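Local structure of tumor necrosis factor receptor superfamily member 11B (4E4D) at residues S107-A112 and T119-C124. The protein acts as a secreted decoy receptor that captures the cytokine RANKL and so restrains osteoclast formation, this chain being its cysteine-rich N-terminal part. Sequence-based numbering, arbitrary orientation.
Sequences SGVVQA and TVCKKC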
ATOM      1  N   SER B 107      -8.299  16.982  36.421  1.00131.47           N
ATOM      2  CA  SER B 107      -9.315  16.193  35.735  1.00129.44           C
ATOM      3  C   SER B 107      -9.487  14.839  36.411  1.00126.74           C
ATOM      4  O   SER B 107      -8.517  14.241  36.879  1.00123.99           O
ATOM      5  CB  SER B 107      -8.937  16.000  34.267  1.00128.03           C
ATOM      6  OG  SER B 107      -9.862  15.149  33.611  1.00129.64           O
ATOM      7  N   GLY B 108     -10.725  14.360  36.461  1.00128.04           N
ATOM      8  CA  GLY B 108     -11.029  13.083  37.080  1.00126.27           C
ATOM      9  C   GLY B 108     -11.923  12.232  36.202  1.00126.20           C
ATOM     10  O   GLY B 108     -12.906  12.720  35.646  1.00130.40           O
ATOM     11  N   VAL B 109     -11.577  10.954  36.076  1.00121.87           N
ATOM     12  CA  VAL B 109     -12.350  10.029  35.256  1.00117.28           C
ATOM     13  C   VAL B 109     -13.807   9.991  35.710  1.00123.22           C
ATOM     14  O   VAL B 109     -14.097  10.039  36.907  1.00125.83           O
ATOM     15  CB  VAL B 109     -11.770   8.598  35.307  1.00112.24           C
ATOM     16  CG1 VAL B 109     -10.357   8.574  34.742  1.00107.51           C
ATOM     17  CG2 VAL B 109     -11.793   8.057  36.731  1.00114.63           C
ATOM     18  N   VAL B 110     -14.719   9.913  34.746  1.00124.94           N
ATOM     19  CA  VAL B 110     -16.146   9.836  35.043  1.00127.87           C
ATOM     20  C   VAL B 110     -16.718   8.479  34.636  1.00125.66           C
ATOM     21  O   VAL B 110     -17.645   7.974  35.266  1.00130.46           O
ATOM     22  CB  VAL B 110     -16.936  10.959  34.337  1.00132.28           C
ATOM     23  CG1 VAL B 110     -16.893  10.786  32.825  1.00129.08           C
ATOM     24  CG2 VAL B 110     -18.375  10.990  34.832  1.00138.59           C
ATOM     25  N   GLN B 111     -16.161   7.894  33.581  1.00120.25           N
ATOM     26  CA  GLN B 111     -16.599   6.585  33.112  1.00123.65           C
ATOM     27  C   GLN B 111     -15.423   5.614  33.063  1.00118.18           C
ATOM     28  O   GLN B 111     -14.358   5.942  32.540  1.00110.52           O
ATOM     29  CB  GLN B 111     -17.237   6.700  31.727  1.00124.91           C
ATOM     30  CG  GLN B 111     -17.869   5.412  31.228  1.00122.24           C
ATOM     31  CD  GLN B 111     -18.446   5.548  29.832  1.00125.27           C
ATOM     32  OE1 GLN B 111     -18.286   6.580  29.180  1.00127.79           O
ATOM     33  NE2 GLN B 111     -19.123   4.504  29.367  1.00124.49           N
ATOM     34  N   ALA B 112     -15.626   4.419  33.607  1.00119.56           N
ATOM     35  CA  ALA B 112     -14.580   3.404  33.646  1.00112.28           C
ATOM     36  C   ALA B 112     -14.188   2.968  32.239  1.00109.98           C
ATOM     37  O   ALA B 112     -14.815   3.364  31.257  1.00113.47           O
ATOM     38  CB  ALA B 112     -15.040   2.206  34.461  1.00115.37           C
ATOM     39  N   THR B 119     -11.244   5.003  28.746  1.00 93.64           N
ATOM     40  CA  THR B 119     -11.869   5.761  29.824  1.00101.12           C
ATOM     41  C   THR B 119     -12.224   7.175  29.378  1.00103.27           C
ATOM     42  O   THR B 119     -11.468   7.815  28.646  1.00101.85           O
ATOM     43  CB  THR B 119     -10.952   5.851  31.059  1.00103.35           C
ATOM     44  OG1 THR B 119      -9.652   6.309  30.663  1.00104.54           O
ATOM     45  CG2 THR B 119     -10.827   4.494  31.732  1.00102.01           C
ATOM     46  N   VAL B 120     -13.379   7.655  29.827  1.00107.31           N
ATOM     47  CA  VAL B 120     -13.830   9.004  29.506  1.00115.64           C
ATOM     48  C   VAL B 120     -13.561   9.940  30.678  1.00118.33           C
ATOM     49  O   VAL B 120     -14.015   9.695  31.796  1.00117.09           O
ATOM     50  CB  VAL B 120     -15.336   9.029  29.185  1.00120.29           C
ATOM     51  CG1 VAL B 120     -15.779  10.439  28.821  1.00125.12           C
ATOM     52  CG2 VAL B 120     -15.656   8.056  28.059  1.00114.48           C
ATOM     53  N   CYS B 121     -12.819  11.011  30.416  1.00120.16           N
ATOM     54  CA  CYS B 121     -12.508  11.997  31.444  1.00118.93           C
ATOM     55  C   CYS B 121     -13.372  13.238  31.272  1.00122.71           C
ATOM     56  O   CYS B 121     -14.028  13.413  30.245  1.00124.23           O
ATOM     57  CB  CYS B 121     -11.028  12.380  31.387  1.00118.49           C
ATOM     58  SG  CYS B 121      -9.889  11.022  31.750  1.00117.44           S
ATOM     59  N   LYS B 122     -13.370  14.097  32.285  1.00139.40           N
ATOM     60  CA  LYS B 122     -14.154  15.325  32.252  1.00139.53           C
ATOM     61  C   LYS B 122     -13.758  16.231  33.411  1.00138.54           C
ATOM     62  O   LYS B 122     -13.410  15.755  34.491  1.00138.62           O
ATOM     63  CB  LYS B 122     -15.648  15.003  32.328  1.00137.21           C
ATOM     64  CG  LYS B 122     -16.545  16.228  32.327  1.00138.31           C
ATOM     65  CD  LYS B 122     -18.013  15.845  32.433  1.00138.02           C
ATOM     66  CE  LYS B 122     -18.913  17.071  32.436  1.00139.04           C
ATOM     67  NZ  LYS B 122     -18.678  17.947  33.617  1.00141.06           N
ATOM     68  N   LYS B 123     -13.810  17.539  33.180  1.00138.67           N
ATOM     69  CA  LYS B 123     -13.453  18.508  34.209  1.00143.93           C
ATOM     70  C   LYS B 123     -14.468  18.486  35.348  1.00147.28           C
ATOM     71  O   LYS B 123     -15.654  18.239  35.133  1.00148.85           O
ATOM     72  CB  LYS B 123     -13.360  19.913  33.614  1.00144.19           C
ATOM     73  CG  LYS B 123     -12.260  20.073  32.574  1.00140.71           C
ATOM     74  CD  LYS B 123     -12.180  21.501  32.047  1.00143.88           C
ATOM     75  CE  LYS B 123     -11.794  22.496  33.136  1.00147.71           C
ATOM     76  NZ  LYS B 123     -10.432  22.247  33.690  1.00145.61           N
ATOM     77  N   CYS B 124     -13.990  18.749  36.560  1.00147.43           N
ATOM     78  CA  CYS B 124     -14.839  18.717  37.744  1.00148.67           C
ATOM     79  C   CYS B 124     -15.666  19.993  37.849  1.00152.07           C
ATOM     80  O   CYS B 124     -15.260  21.042  37.349  1.00149.72           O
ATOM     81  CB  CYS B 124     -13.981  18.557  39.000  1.00151.22           C
ATOM     82  SG  CYS B 124     -12.704  17.281  38.882  1.00149.57           S
TER
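Val110 and Gln111 both send their backbone N-H to one acceptor, the carbonyl oxygen of Val120, which makes this a classic beta bulge in the antiparallel hairpin of the third TNFR-type cysteine-rich repeat. The Val110 N to Val120 O bond is 3.0 Å and nearly straight at 172°; Gln111 N reaches the same oxygen only weakly, and a weak return bond runs from Val120 N to Gln111 O. One carbonyl thus takes two donors, with Val110 as the extra residue in strand 107-111 opposite Val120.

Val120 is worth following outward. Its CB sits 3.9 Å from CB of Gln111, since both side chains rise on the same face of the hairpin. From there the branches part. CG1, anti to the backbone N at chi1 -179°, leans toward Val110 and meets the CG1 methyl of that residue at 4.2 Å. CG2 goes the other way, to the amide of Gln111, whose OE1 lies 3.2 Å from it. Gln111 is stretched out, with chi1 and chi2 both near 180°, and thereby carries its amide across the valine at a slant. Val110, Gln111 and Val120 are all exposed, so this is a patch on the surface of the hairpin.

Cys121 departs from that face and ties the hairpin to the preceding loop of the same repeat through its disulfide with Cys103, while Val109 packs on the same Cys103. Strand 120-123 leads on to Cys124, at the start of the fourth repeat, which is bridged to Cys139. At the turn end, Thr119 CG2 rests 3.7 Å from Ala112 C, and Thr119 OG1 makes a weak hydrogen bond to Arg101 O. Beside the disulfide, the CG1 methyl of Val109 touches Cys121 SG at 3.9 Å.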